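Local coordinates for protein probable oxidoreductase (Pseudomonas aeruginosa, PDB 4B7C) that probably acts as an NADP-dependent oxidoreductase of the medium-chain dehydrogenase/reductase family, built on a Rossmann-fold cofactor domain, at residues 229-232 with 233-237; 236-239 with 240-244. All coordinates share one frame; numbering follows the deposited sequence.

Contact 1. Residues 229-232 with 233-237; sequences EILD and TVLTR
Leu231 and Leu235 meet one turn apart on helix 228-235, a helix of the Rossmann-type domain lying against its parallel sheet. The packed side is apolar: Leu231 CD1 lies 4.1 Å from Leu235 CD1, the two side chains crossing at a slant, and Ile230 CG2 comes within 4.2 Å of Val234 CG2. Leu231 and Val234 also rest on Phe222 of strand 219-224, and Leu231 touches Tyr265 of the second subunit. Buried Asp232 is the polar exception; its carboxylate takes the backbone N-H groups of Ala263 and Asn264 and forms a salt bridge to Arg260, which ties the helix to the loop that leads into helix 267-270. Glu229 and Thr236 lie on the exposed side. On this side Glu229 O is gripped twice, by Thr233 N at 2.9 Å and by Thr233 OG1 at 3.0 Å, the two donors arriving from opposite faces of the carbonyl plane. With OG1 beside its own backbone N (chi1 -57°), the Thr233 hydroxyl can lean back along the helix to that oxygen. Thr233 O likewise takes two donors, Thr236 N and Thr236 OG1, but from only three residues on, the hydroxyl lying in the carbonyl plane at 2.6 Å from Thr233 O.

Contact 2. Residues 236-239 with 240-244; sequences TRIA and FKARI
Ile238, just before a type II beta turn from Ala239 to Ala242, meets the last residue of that turn, with Ile238 CB 3.7 Å from Ala242 CB. Both CB atoms point into the bend, so two buried apolar side chains meet on the inside of the corner. A chi1 of 59° sets Ile238 CG2 anti to the carbonyl carbon, and that branch approaches Ile244 CD1 at 4.3 Å. The turn is closed by Ala242 N donating to Ala239 O at 3.1 Å; the bond is bent, 135° at the hydrogen, and the donor stands above the carbonyl plane.

On the outside of the corner the side chains turn the other way. Phe240 and Lys241 are exposed neighbours, and the lysine's aliphatic stem lies over the ring, with Lys241 CG 3.6 Å above the centre of one face of Phe240. Arg243 then folds back to the turn: its NH1 gives a fairly straight bond of 3.1 Å to Lys241 O, which lies close to the guanidinium plane. The rest of that group is held by Glu151 through a salt bridge and by the carbonyls of Gly145 and Gln146. Strand 242-246 runs between strands 219-224 and 274-277 of the parallel sheet, Ile244 packing on Phe222 of one and Met275 of the other.

From the N-terminal side, the chain first runs through helix 228-235, where contact 1 joins successive helical turns. The two contacts' segments overlap at Thr236 and Arg237, so they follow one another along the chain, neither enclosing the other. Contact 2 then closes the tight corner by which the short strand 238-239 gives way to strand 242-246. Although successive, the two meet in space: Leu235 CD2 packs 3.4 Å from Ile244 CD1, and their centres are about 10 Å apart. They occupy the helix and the return of a beta-alpha-beta crossover that links strand 219-224 to its parallel neighbour 242-246 in the Rossmann-type domain.

Contact 1. Residues 229-232 with 233-237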
# COMPACT_ATOMS: atom_id res chain seq x y z
N GLU B 229 -4.30 -11.77 -9.77
CA GLU B 229 -3.14 -11.82 -10.66
C GLU B 229 -3.01 -10.56 -11.51
O GLU B 229 -1.90 -10.12 -11.84
CB GLU B 229 -3.23 -13.06 -11.56
CG GLU B 229 -1.97 -13.35 -12.37
CD GLU B 229 -2.14 -14.55 -13.30
OE1 GLU B 229 -3.10 -15.34 -13.12
OE2 GLU B 229 -1.30 -14.69 -14.22
N ILE B 230 -4.15 -9.97 -11.85
CA ILE B 230 -4.15 -8.72 -12.59
C ILE B 230 -3.41 -7.61 -11.82
O ILE B 230 -2.56 -6.90 -12.37
CB ILE B 230 -5.57 -8.26 -12.96
CG1 ILE B 230 -6.15 -9.17 -14.06
CG2 ILE B 230 -5.55 -6.82 -13.45
CD1 ILE B 230 -7.61 -8.94 -14.36
N LEU B 231 -3.74 -7.47 -10.55
CA LEU B 231 -3.07 -6.50 -9.67
C LEU B 231 -1.57 -6.78 -9.60
O LEU B 231 -0.74 -5.88 -9.75
CB LEU B 231 -3.67 -6.54 -8.26
CG LEU B 231 -2.88 -5.85 -7.14
CD1 LEU B 231 -2.69 -4.38 -7.42
CD2 LEU B 231 -3.59 -6.09 -5.81
N ASP B 232 -1.24 -8.05 -9.40
CA ASP B 232 0.16 -8.46 -9.25
C ASP B 232 0.98 -8.15 -10.50
O ASP B 232 2.12 -7.71 -10.40
CB ASP B 232 0.25 -9.94 -8.91
CG ASP B 232 1.36 -10.26 -7.91
OD1 ASP B 232 2.05 -9.32 -7.45
OD2 ASP B 232 1.54 -11.46 -7.60
N THR B 233 0.37 -8.35 -11.67
CA THR B 233 1.04 -8.05 -12.94
C THR B 233 1.17 -6.55 -13.17
O THR B 233 2.19 -6.07 -13.64
CB THR B 233 0.29 -8.68 -14.13
OG1 THR B 233 0.20 -10.10 -13.93
CG2 THR B 233 1.02 -8.41 -15.44
N VAL B 234 0.13 -5.81 -12.82
CA VAL B 234 0.16 -4.36 -12.96
C VAL B 234 1.28 -3.74 -12.11
O VAL B 234 1.94 -2.78 -12.52
CB VAL B 234 -1.21 -3.74 -12.61
CG1 VAL B 234 -1.11 -2.23 -12.55
CG2 VAL B 234 -2.25 -4.20 -13.63
N LEU B 235 1.47 -4.30 -10.92
CA LEU B 235 2.54 -3.84 -10.00
C LEU B 235 3.93 -3.86 -10.62
O LEU B 235 4.77 -3.02 -10.29
CB LEU B 235 2.54 -4.68 -8.72
CG LEU B 235 1.52 -4.25 -7.66
CD1 LEU B 235 1.25 -5.34 -6.64
CD2 LEU B 235 2.01 -2.98 -6.97
N THR B 236 4.18 -4.78 -11.55
CA THR B 236 5.48 -4.85 -12.23
C THR B 236 5.72 -3.66 -13.18
O THR B 236 6.85 -3.43 -13.60
CB THR B 236 5.66 -6.15 -13.03
OG1 THR B 236 4.77 -6.17 -14.15
CG2 THR B 236 5.39 -7.35 -12.14
N ARG B 237 4.66 -2.91 -13.49
CA ARG B 237 4.74 -1.84 -14.49
C ARG B 237 4.43 -0.45 -13.98
O ARG B 237 4.35 0.51 -14.76
CB ARG B 237 3.83 -2.18 -15.67
CG ARG B 237 4.27 -3.45 -16.38
CD ARG B 237 5.75 -3.40 -16.85
NE ARG B 237 5.79 -4.42 -17.86
CZ ARG B 237 5.45 -4.26 -19.13
NH1 ARG B 237 5.12 -3.06 -19.62
NH2 ARG B 237 5.47 -5.32 -19.90

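Contact 2. Residues 236-239 with 240-244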
# COMPACT_ATOMS: atom_id res chain seq x y z
N THR B 236 4.18 -4.78 -11.55
CA THR B 236 5.48 -4.85 -12.23
C THR B 236 5.72 -3.66 -13.18
O THR B 236 6.85 -3.43 -13.60
CB THR B 236 5.66 -6.15 -13.03
OG1 THR B 236 4.77 -6.17 -14.15
CG2 THR B 236 5.39 -7.35 -12.14
N ARG B 237 4.66 -2.91 -13.49
CA ARG B 237 4.74 -1.84 -14.49
C ARG B 237 4.43 -0.45 -13.98
O ARG B 237 4.35 0.51 -14.76
CB ARG B 237 3.83 -2.18 -15.67
CG ARG B 237 4.27 -3.45 -16.38
CD ARG B 237 5.75 -3.40 -16.85
NE ARG B 237 5.79 -4.42 -17.86
CZ ARG B 237 5.45 -4.26 -19.13
NH1 ARG B 237 5.12 -3.06 -19.62
NH2 ARG B 237 5.47 -5.32 -19.90
N ILE B 238 4.25 -0.32 -12.67
CA ILE B 238 3.95 0.99 -12.09
C ILE B 238 5.15 1.92 -12.19
O ILE B 238 6.31 1.48 -12.16
CB ILE B 238 3.44 0.93 -10.63
CG1 ILE B 238 4.45 0.27 -9.69
CG2 ILE B 238 2.13 0.16 -10.53
CD1 ILE B 238 4.09 0.40 -8.23
N ALA B 239 4.86 3.20 -12.34
CA ALA B 239 5.88 4.23 -12.41
C ALA B 239 6.29 4.72 -11.02
O ALA B 239 5.62 4.45 -10.02
CB ALA B 239 5.37 5.42 -13.21
N PHE B 240 7.37 5.48 -11.00
CA PHE B 240 7.81 6.23 -9.84
C PHE B 240 6.64 7.09 -9.30
O PHE B 240 5.99 7.81 -10.05
CB PHE B 240 9.00 7.12 -10.23
CG PHE B 240 9.49 8.03 -9.14
CD1 PHE B 240 10.00 7.52 -7.94
CD2 PHE B 240 9.47 9.41 -9.32
CE1 PHE B 240 10.46 8.36 -6.95
CE2 PHE B 240 9.93 10.26 -8.32
CZ PHE B 240 10.43 9.74 -7.14
N LYS B 241 6.40 6.98 -7.99
CA LYS B 241 5.34 7.74 -7.29
C LYS B 241 3.92 7.39 -7.76
O LYS B 241 3.00 8.20 -7.69
CB LYS B 241 5.58 9.26 -7.35
CG LYS B 241 6.74 9.71 -6.46
CD LYS B 241 7.06 11.16 -6.26
CE LYS B 241 7.65 11.48 -4.89
NZ LYS B 241 6.74 11.37 -3.72
N ALA B 242 3.75 6.16 -8.23
CA ALA B 242 2.45 5.67 -8.65
C ALA B 242 1.49 5.63 -7.48
O ALA B 242 1.90 5.47 -6.32
CB ALA B 242 2.57 4.29 -9.24
N ARG B 243 0.20 5.73 -7.79
CA ARG B 243 -0.86 5.55 -6.80
C ARG B 243 -1.74 4.41 -7.23
O ARG B 243 -2.25 4.38 -8.36
CB ARG B 243 -1.70 6.81 -6.65
CG ARG B 243 -0.99 7.94 -5.92
CD ARG B 243 -0.08 8.73 -6.85
NE ARG B 243 -0.77 9.53 -7.81
CZ ARG B 243 -0.32 9.84 -9.02
NH1 ARG B 243 0.83 9.39 -9.55
NH2 ARG B 243 -1.09 10.62 -9.73
N ILE B 244 -1.90 3.46 -6.33
CA ILE B 244 -2.81 2.35 -6.52
C ILE B 244 -3.99 2.52 -5.57
O ILE B 244 -3.81 2.58 -4.35
CB ILE B 244 -2.15 0.99 -6.23
CG1 ILE B 244 -0.98 0.77 -7.20
CG2 ILE B 244 -3.16 -0.14 -6.34
CD1 ILE B 244 -0.34 -0.59 -7.06